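Local coordinates for protein cellulase (Bacillus sp. BG-CS10, PDB 5E09) that hydrolyses beta-1,4-glucosidic bonds in cellulose as a halophilic family 5 endoglucanase, with attached modules that probably help bind the polysaccharide, at residues His224-Trp229 with Leu269-Leu274; Val283-Glu288 with Glu344-His349. One frame throughout, in Å; residues are numbered along the deposited sequence.

Contact 1: residues His224-Trp229 with Leu269-Leu274; sequences HYYGFW and LGEFGL
Glu271 lies between the rings of His224 and Tyr226, and each step of its side chain has a partner. CB stands 3.3 Å from Tyr226 OH. With CG anti to the carbonyl carbon (chi1 -61°) and the chain extended beyond, Glu271 CG rides over one face of the His224 imidazole, 3.6 Å from the ring centroid and 17° off its normal, a CH-pi contact. CD follows at 3.4 Å from His224 CE1, and the carboxylate stacks on the ring with the planes 20° apart. At the tip OE1 meets Tyr226 OH, which donates to it in a bond modelled at 2.4 Å, a length best treated as doubtful; OE1 lies at the phenol's edge, in its plane. OE2 forms a salt bridge with Arg59. Along the backbone, Tyr225 N donates to Glu271 O at 3.1 Å, and Gly273 N reaches Tyr225 O only weakly. His224 ND1 is hydrogen-bonded to Glu149 OE2. Family 5 enzymes carry their nucleophile at the end of barrel strand seven, consistent with Glu271. The stacking on His224 and the salt bridge to Arg59 probably limit how this carboxylate can turn at the mouth of the barrel, with the phenol close by at OE1.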
ATOM      1  N   HIS A 224       3.175   9.624   5.783  1.00 36.33           N
ATOM      2  CA  HIS A 224       2.635   8.526   4.995  1.00 37.62           C
ATOM      3  C   HIS A 224       3.691   8.042   4.015  1.00 38.67           C
ATOM      4  O   HIS A 224       4.568   8.806   3.624  1.00 41.88           O
ATOM      5  CB  HIS A 224       1.375   8.953   4.238  1.00 33.89           C
ATOM      6  CG  HIS A 224       0.198   9.220   5.122  1.00 39.78           C
ATOM      7  ND1 HIS A 224      -1.007   9.690   4.637  1.00 39.40           N
ATOM      8  CD2 HIS A 224       0.035   9.085   6.458  1.00 37.12           C
ATOM      9  CE1 HIS A 224      -1.853   9.834   5.634  1.00 33.66           C
ATOM     10  NE2 HIS A 224      -1.249   9.476   6.754  1.00 36.13           N
ATOM     11  N   TYR A 225       3.604   6.779   3.611  1.00 39.95           N
ATOM     12  CA  TYR A 225       4.579   6.225   2.679  1.00 36.37           C
ATOM     13  C   TYR A 225       3.987   5.095   1.843  1.00 36.38           C
ATOM     14  O   TYR A 225       3.402   4.161   2.375  1.00 38.30           O
ATOM     15  CB  TYR A 225       5.810   5.721   3.432  1.00 29.75           C
ATOM     16  CG  TYR A 225       6.938   5.338   2.512  1.00 36.74           C
ATOM     17  CD1 TYR A 225       7.724   6.316   1.914  1.00 31.54           C
ATOM     18  CD2 TYR A 225       7.211   4.006   2.225  1.00 27.46           C
ATOM     19  CE1 TYR A 225       8.753   5.981   1.067  1.00 39.83           C
ATOM     20  CE2 TYR A 225       8.242   3.660   1.376  1.00 30.77           C
ATOM     21  CZ  TYR A 225       9.012   4.653   0.802  1.00 40.47           C
ATOM     22  OH  TYR A 225      10.042   4.322  -0.043  1.00 39.57           O
ATOM     23  N   TYR A 226       4.157   5.177   0.529  1.00 44.29           N
ATOM     24  CA  TYR A 226       3.533   4.215  -0.371  1.00 37.94           C
ATOM     25  C   TYR A 226       4.523   3.637  -1.362  1.00 32.73           C
ATOM     26  O   TYR A 226       4.136   3.062  -2.376  1.00 42.87           O
ATOM     27  CB  TYR A 226       2.363   4.863  -1.109  1.00 37.37           C
ATOM     28  CG  TYR A 226       1.128   4.955  -0.252  1.00 52.11           C
ATOM     29  CD1 TYR A 226       0.238   3.887  -0.176  1.00 50.91           C
ATOM     30  CD2 TYR A 226       0.858   6.094   0.498  1.00 37.85           C
ATOM     31  CE1 TYR A 226      -0.893   3.953   0.619  1.00 54.61           C
ATOM     32  CE2 TYR A 226      -0.271   6.169   1.298  1.00 46.72           C
ATOM     33  CZ  TYR A 226      -1.143   5.095   1.353  1.00 45.12           C
ATOM     34  OH  TYR A 226      -2.274   5.160   2.138  1.00 55.48           O
ATOM     35  N   GLY A 227       5.805   3.802  -1.060  1.00 42.00           N
ATOM     36  CA  GLY A 227       6.861   3.181  -1.830  1.00 33.58           C
ATOM     37  C   GLY A 227       7.360   4.040  -2.969  1.00 51.82           C
ATOM     38  O   GLY A 227       6.624   4.866  -3.515  1.00 42.98           O
ATOM     39  N   PHE A 228       8.631   3.839  -3.306  1.00 50.53           N
ATOM     40  CA  PHE A 228       9.242   4.429  -4.482  1.00 40.89           C
ATOM     41  C   PHE A 228       8.296   4.296  -5.676  1.00 45.61           C
ATOM     42  O   PHE A 228       7.978   3.187  -6.109  1.00 49.51           O
ATOM     43  CB  PHE A 228      10.586   3.759  -4.757  1.00 36.66           C
ATOM     44  CG  PHE A 228      11.339   4.352  -5.904  1.00 40.72           C
ATOM     45  CD1 PHE A 228      11.655   5.701  -5.917  1.00 47.17           C
ATOM     46  CD2 PHE A 228      11.751   3.557  -6.964  1.00 50.66           C
ATOM     47  CE1 PHE A 228      12.359   6.255  -6.975  1.00 40.89           C
ATOM     48  CE2 PHE A 228      12.455   4.103  -8.029  1.00 49.14           C
ATOM     49  CZ  PHE A 228      12.759   5.455  -8.034  1.00 47.60           C
ATOM     50  N   TRP A 229       7.852   5.442  -6.185  1.00 39.14           N
ATOM     51  CA  TRP A 229       6.723   5.515  -7.114  1.00 38.45           C
ATOM     52  C   TRP A 229       6.713   4.524  -8.295  1.00 34.55           C
ATOM     53  O   TRP A 229       5.713   3.838  -8.500  1.00 38.55           O
ATOM     54  CB  TRP A 229       6.604   6.948  -7.655  1.00 41.32           C
ATOM     55  CG  TRP A 229       5.491   7.083  -8.637  1.00 48.77           C
ATOM     56  CD1 TRP A 229       4.153   7.104  -8.361  1.00 35.64           C
ATOM     57  CD2 TRP A 229       5.610   7.185 -10.057  1.00 35.52           C
ATOM     58  NE1 TRP A 229       3.433   7.215  -9.524  1.00 48.97           N
ATOM     59  CE2 TRP A 229       4.307   7.267 -10.586  1.00 45.74           C
ATOM     60  CE3 TRP A 229       6.696   7.215 -10.941  1.00 42.32           C
ATOM     61  CZ2 TRP A 229       4.053   7.385 -11.950  1.00 43.00           C
ATOM     62  CZ3 TRP A 229       6.445   7.330 -12.298  1.00 50.36           C
ATOM     63  CH2 TRP A 229       5.133   7.413 -12.789  1.00 38.85           C
ATOM     64  N   LEU A 269       3.826   6.368  11.166  1.00 31.84           N
ATOM     65  CA  LEU A 269       3.568   6.157   9.754  1.00 35.15           C
ATOM     66  C   LEU A 269       2.078   5.855   9.609  1.00 30.83           C
ATOM     67  O   LEU A 269       1.672   4.699   9.584  1.00 36.02           O
ATOM     68  CB  LEU A 269       4.432   5.016   9.207  1.00 27.31           C
ATOM     69  CG  LEU A 269       4.363   4.766   7.701  1.00 33.31           C
ATOM     70  CD1 LEU A 269       4.707   6.036   6.942  1.00 36.13           C
ATOM     71  CD2 LEU A 269       5.310   3.648   7.313  1.00 31.18           C
ATOM     72  N   GLY A 270       1.266   6.902   9.539  1.00 32.03           N
ATOM     73  CA  GLY A 270      -0.177   6.757   9.640  1.00 35.96           C
ATOM     74  C   GLY A 270      -0.835   5.962   8.530  1.00 42.46           C
ATOM     75  O   GLY A 270      -1.929   5.421   8.707  1.00 39.95           O
ATOM     76  N   GLU A 271      -0.179   5.913   7.375  1.00 27.11           N
ATOM     77  CA  GLU A 271      -0.607   5.067   6.271  1.00 31.11           C
ATOM     78  C   GLU A 271       0.603   4.506   5.558  1.00 36.29           C
ATOM     79  O   GLU A 271       1.572   5.229   5.303  1.00 38.06           O
ATOM     80  CB  GLU A 271      -1.467   5.836   5.261  1.00 35.76           C
ATOM     81  CG  GLU A 271      -2.756   6.405   5.804  1.00 39.06           C
ATOM     82  CD  GLU A 271      -3.578   7.080   4.730  1.00 47.04           C
ATOM     83  OE1 GLU A 271      -3.253   6.886   3.538  1.00 44.94           O
ATOM     84  OE2 GLU A 271      -4.539   7.806   5.074  1.00 41.83           O
ATOM     85  N   PHE A 272       0.557   3.220   5.238  1.00 39.52           N
ATOM     86  CA  PHE A 272       1.511   2.675   4.285  1.00 36.81           C
ATOM     87  C   PHE A 272       0.852   1.571   3.473  1.00 36.85           C
ATOM     88  O   PHE A 272      -0.210   1.066   3.833  1.00 36.15           O
ATOM     89  CB  PHE A 272       2.786   2.181   4.986  1.00 37.43           C
ATOM     90  CG  PHE A 272       2.620   0.900   5.749  1.00 39.48           C
ATOM     91  CD1 PHE A 272       2.132   0.907   7.048  1.00 35.89           C
ATOM     92  CD2 PHE A 272       2.983  -0.310   5.182  1.00 36.08           C
ATOM     93  CE1 PHE A 272       1.992  -0.269   7.756  1.00 38.98           C
ATOM     94  CE2 PHE A 272       2.844  -1.494   5.888  1.00 39.54           C
ATOM     95  CZ  PHE A 272       2.347  -1.474   7.176  1.00 33.26           C
ATOM     96  N   GLY A 273       1.484   1.237   2.355  1.00 38.92           N
ATOM     97  CA  GLY A 273       0.980   0.255   1.419  1.00 30.11           C
ATOM     98  C   GLY A 273       1.762   0.445   0.136  1.00 40.78           C
ATOM     99  O   GLY A 273       2.863   0.992   0.149  1.00 37.22           O
ATOM    100  N   LEU A 274       1.206  -0.012  -0.974  1.00 35.18           N
ATOM    101  CA  LEU A 274       1.775   0.302  -2.275  1.00 46.26           C
ATOM    102  C   LEU A 274       0.702   1.003  -3.098  1.00 36.45           C
ATOM    103  O   LEU A 274      -0.447   0.573  -3.114  1.00 41.71           O
ATOM    104  CB  LEU A 274       2.282  -0.962  -2.978  1.00 35.40           C
ATOM    105  CG  LEU A 274       3.560  -1.578  -2.403  1.00 40.63           C
ATOM    106  CD1 LEU A 274       3.786  -2.964  -2.980  1.00 30.93           C
ATOM    107  CD2 LEU A 274       4.761  -0.678  -2.688  1.00 34.05           C
TER

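Contact 2: residues Val283-Glu288 with Glu344-His349; sequences VIQQGE and ESNLIH
The amides of Gln285 and Asn346 come from opposite directions and meet with their planes 61° apart. Gln285 NE2 donates to Asn346 OD1 at 2.8 Å, nearly straight at 171°; the acceptor lies in the glutamine's amide plane, and the donor sits on a lone pair in the carbonyl plane of Asn346. Over one face of the Asn346 amide lies Gly287 N, 3.6 Å from CG, with Gln286 CB on the same side, 3.8 Å from ND2. Leu347 CD1 approaches Gln285 NE2 at 3.6 Å, clearly off that amide's plane. Asn346 CG sits between the backbone N and the carbonyl carbon (chi1 76°), bringing the amide up to the helix start. Gln285 OE1 turns back as the N-cap, accepting weakly from Gly287 N and Glu288 N. It also accepts from a water that donates to Glu288 OE2 and accepts weakly from Asn346 N; Phe241 N, through OE1, and Lys291, in a salt bridge to OE2, also hold the Glu288 carboxylate. Replacing Asn346 with an alanine would probably leave Gln285 NE2 without its acceptor and its amide freer to turn, disturbing the cap. The cellulase barrel and X2 module thus meet here through a small, polar, water-bridged joint, with one direct hydrogen bond between these segments.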
ATOM      1  N   VAL A 283      -1.215  -5.999  -9.178  1.00 46.20           N
ATOM      2  CA  VAL A 283      -0.352  -5.109  -9.946  1.00 39.41           C
ATOM      3  C   VAL A 283       1.128  -5.295  -9.562  1.00 44.29           C
ATOM      4  O   VAL A 283       2.038  -5.046 -10.360  1.00 39.21           O
ATOM      5  CB  VAL A 283      -0.810  -3.641  -9.737  1.00 43.44           C
ATOM      6  CG1 VAL A 283       0.212  -2.647 -10.231  1.00 46.17           C
ATOM      7  CG2 VAL A 283      -2.155  -3.417 -10.416  1.00 37.02           C
ATOM      8  N   ILE A 284       1.358  -5.762  -8.340  1.00 37.49           N
ATOM      9  CA  ILE A 284       2.704  -6.038  -7.863  1.00 33.53           C
ATOM     10  C   ILE A 284       2.883  -7.546  -7.759  1.00 32.00           C
ATOM     11  O   ILE A 284       2.100  -8.211  -7.086  1.00 41.54           O
ATOM     12  CB  ILE A 284       2.965  -5.383  -6.481  1.00 52.16           C
ATOM     13  CG1 ILE A 284       2.467  -3.935  -6.467  1.00 38.54           C
ATOM     14  CG2 ILE A 284       4.446  -5.475  -6.090  1.00 30.06           C
ATOM     15  CD1 ILE A 284       3.095  -3.069  -7.525  1.00 44.18           C
ATOM     16  N   GLN A 285       3.895  -8.088  -8.433  1.00 34.28           N
ATOM     17  CA  GLN A 285       4.140  -9.528  -8.394  1.00 34.06           C
ATOM     18  C   GLN A 285       4.351  -9.972  -6.944  1.00 39.65           C
ATOM     19  O   GLN A 285       5.026  -9.288  -6.170  1.00 33.70           O
ATOM     20  CB  GLN A 285       5.345  -9.897  -9.265  1.00 34.68           C
ATOM     21  CG  GLN A 285       5.374 -11.355  -9.714  1.00 32.09           C
ATOM     22  CD  GLN A 285       6.023 -12.286  -8.694  1.00 40.97           C
ATOM     23  OE1 GLN A 285       6.822 -11.859  -7.856  1.00 35.48           O
ATOM     24  NE2 GLN A 285       5.669 -13.568  -8.760  1.00 29.58           N
ATOM     25  N   GLN A 286       3.759 -11.109  -6.587  1.00 35.16           N
ATOM     26  CA  GLN A 286       3.630 -11.532  -5.189  1.00 37.46           C
ATOM     27  C   GLN A 286       4.943 -11.559  -4.390  1.00 33.13           C
ATOM     28  O   GLN A 286       5.026 -10.991  -3.292  1.00 40.26           O
ATOM     29  CB  GLN A 286       2.966 -12.914  -5.137  1.00 31.36           C
ATOM     30  CG  GLN A 286       2.593 -13.387  -3.739  1.00 39.82           C
ATOM     31  CD  GLN A 286       1.452 -12.590  -3.107  1.00 54.09           C
ATOM     32  OE1 GLN A 286       0.984 -11.587  -3.658  1.00 48.93           O
ATOM     33  NE2 GLN A 286       0.994 -13.049  -1.945  1.00 34.84           N
ATOM     34  N   GLY A 287       5.967 -12.206  -4.937  1.00 34.67           N
ATOM     35  CA  GLY A 287       7.245 -12.301  -4.253  1.00 39.29           C
ATOM     36  C   GLY A 287       7.879 -10.943  -4.010  1.00 37.28           C
ATOM     37  O   GLY A 287       8.446 -10.674  -2.942  1.00 38.75           O
ATOM     38  N   GLU A 288       7.769 -10.079  -5.012  1.00 40.85           N
ATOM     39  CA  GLU A 288       8.328  -8.735  -4.931  1.00 40.61           C
ATOM     40  C   GLU A 288       7.568  -7.891  -3.902  1.00 40.04           C
ATOM     41  O   GLU A 288       8.173  -7.120  -3.147  1.00 36.74           O
ATOM     42  CB  GLU A 288       8.305  -8.077  -6.311  1.00 41.63           C
ATOM     43  CG  GLU A 288       9.074  -8.860  -7.371  1.00 31.23           C
ATOM     44  CD  GLU A 288      10.532  -9.101  -6.986  1.00 46.79           C
ATOM     45  OE1 GLU A 288      11.246  -8.125  -6.676  1.00 54.06           O
ATOM     46  OE2 GLU A 288      10.969 -10.271  -6.991  1.00 53.63           O
ATOM     47  N   GLU A 344      15.171 -14.738  -4.527  1.00 45.14           N
ATOM     48  CA  GLU A 344      15.177 -13.877  -5.706  1.00 41.04           C
ATOM     49  C   GLU A 344      13.827 -13.879  -6.423  1.00 46.51           C
ATOM     50  O   GLU A 344      13.515 -12.960  -7.176  1.00 45.60           O
ATOM     51  CB  GLU A 344      16.278 -14.308  -6.674  1.00 51.82           C
ATOM     52  CG  GLU A 344      16.142 -15.742  -7.157  1.00 62.70           C
ATOM     53  CD  GLU A 344      17.269 -16.160  -8.085  1.00 71.18           C
ATOM     54  OE1 GLU A 344      17.935 -15.267  -8.657  1.00 70.81           O
ATOM     55  OE2 GLU A 344      17.488 -17.383  -8.240  1.00 61.08           O
ATOM     56  N   SER A 345      13.031 -14.910  -6.169  1.00 42.42           N
ATOM     57  CA  SER A 345      11.725 -15.064  -6.788  1.00 33.83           C
ATOM     58  C   SER A 345      10.878 -16.032  -5.962  1.00 48.63           C
ATOM     59  O   SER A 345      11.420 -16.878  -5.244  1.00 37.79           O
ATOM     60  CB  SER A 345      11.877 -15.568  -8.224  1.00 33.21           C
ATOM     61  OG  SER A 345      10.645 -16.053  -8.728  1.00 49.69           O
ATOM     62  N   ASN A 346       9.557 -15.908  -6.045  1.00 34.74           N
ATOM     63  CA  ASN A 346       8.682 -16.868  -5.385  1.00 36.34           C
ATOM     64  C   ASN A 346       8.201 -17.898  -6.399  1.00 35.89           C
ATOM     65  O   ASN A 346       7.309 -18.695  -6.123  1.00 35.40           O
ATOM     66  CB  ASN A 346       7.492 -16.171  -4.719  1.00 31.81           C
ATOM     67  CG  ASN A 346       6.436 -15.738  -5.717  1.00 35.39           C
ATOM     68  OD1 ASN A 346       6.751 -15.182  -6.766  1.00 33.92           O
ATOM     69  ND2 ASN A 346       5.179 -15.997  -5.398  1.00 34.47           N
ATOM     70  N   LEU A 347       8.808 -17.866  -7.582  1.00 39.42           N
ATOM     71  CA  LEU A 347       8.443 -18.758  -8.671  1.00 34.69           C
ATOM     72  C   LEU A 347       9.609 -19.659  -9.074  1.00 44.45           C
ATOM     73  O   LEU A 347      10.764 -19.235  -9.077  1.00 38.86           O
ATOM     74  CB  LEU A 347       7.984 -17.956  -9.892  1.00 36.09           C
ATOM     75  CG  LEU A 347       6.867 -16.929  -9.701  1.00 43.44           C
ATOM     76  CD1 LEU A 347       6.550 -16.258 -11.028  1.00 37.72           C
ATOM     77  CD2 LEU A 347       5.615 -17.570  -9.105  1.00 41.68           C
ATOM     78  N   ILE A 348       9.286 -20.902  -9.415  1.00 45.67           N
ATOM     79  CA  ILE A 348      10.225 -21.824 -10.036  1.00 33.31           C
ATOM     80  C   ILE A 348       9.652 -22.279 -11.371  1.00 44.16           C
ATOM     81  O   ILE A 348       8.639 -22.980 -11.410  1.00 44.68           O
ATOM     82  CB  ILE A 348      10.483 -23.053  -9.164  1.00 35.09           C
ATOM     83  CG1 ILE A 348      11.084 -22.646  -7.822  1.00 41.25           C
ATOM     84  CG2 ILE A 348      11.387 -24.042  -9.887  1.00 46.16           C
ATOM     85  CD1 ILE A 348      11.176 -23.796  -6.847  1.00 41.50           C
ATOM     86  N   HIS A 349      10.293 -21.881 -12.465  1.00 46.38           N
ATOM     87  CA  HIS A 349       9.798 -22.235 -13.789  1.00 47.30           C
ATOM     88  C   HIS A 349      10.474 -23.472 -14.361  1.00 47.33           C
ATOM     89  O   HIS A 349      11.697 -23.598 -14.345  1.00 44.29           O
ATOM     90  CB  HIS A 349       9.979 -21.069 -14.760  1.00 39.43           C
ATOM     91  CG  HIS A 349       9.263 -19.821 -14.341  1.00 38.05           C
ATOM     92  ND1 HIS A 349       9.856 -18.857 -13.563  1.00 35.57           N
ATOM     93  CD2 HIS A 349       8.001 -19.399 -14.584  1.00 33.21           C
ATOM     94  CE1 HIS A 349       8.989 -17.879 -13.349  1.00 41.51           C
ATOM     95  NE2 HIS A 349       7.859 -18.183 -13.951  1.00 35.99           N
TER
HETATM   96  O   HOH W   1       9.594 -12.803  -7.267  1.00 45.06           O

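How the contacts relate
From the N terminus, the chain completes five barrel strands before reaching strand 219-225. Contact 1 then closes a loop of 39 intervening residues, more than half of them helical, in helix 229-232 and then helix 243-261, as the beta-alpha-beta crossover into neighbouring parallel strand 267-272. Contact 2 opens a few residues later, at the start of helix 286-302; its 55 intervening residues include the rest of that helix, the last barrel strand 306-311 and helix 326-337, before strand 347-351 of the X2 module. The two are therefore in series, neither nested nor crossed. Their centres lie about 21 Å apart, yet they touch where Leu274 CD1 packs 3.9 Å from Ile284 CG1, linking the barrel mouth to the interdomain joint.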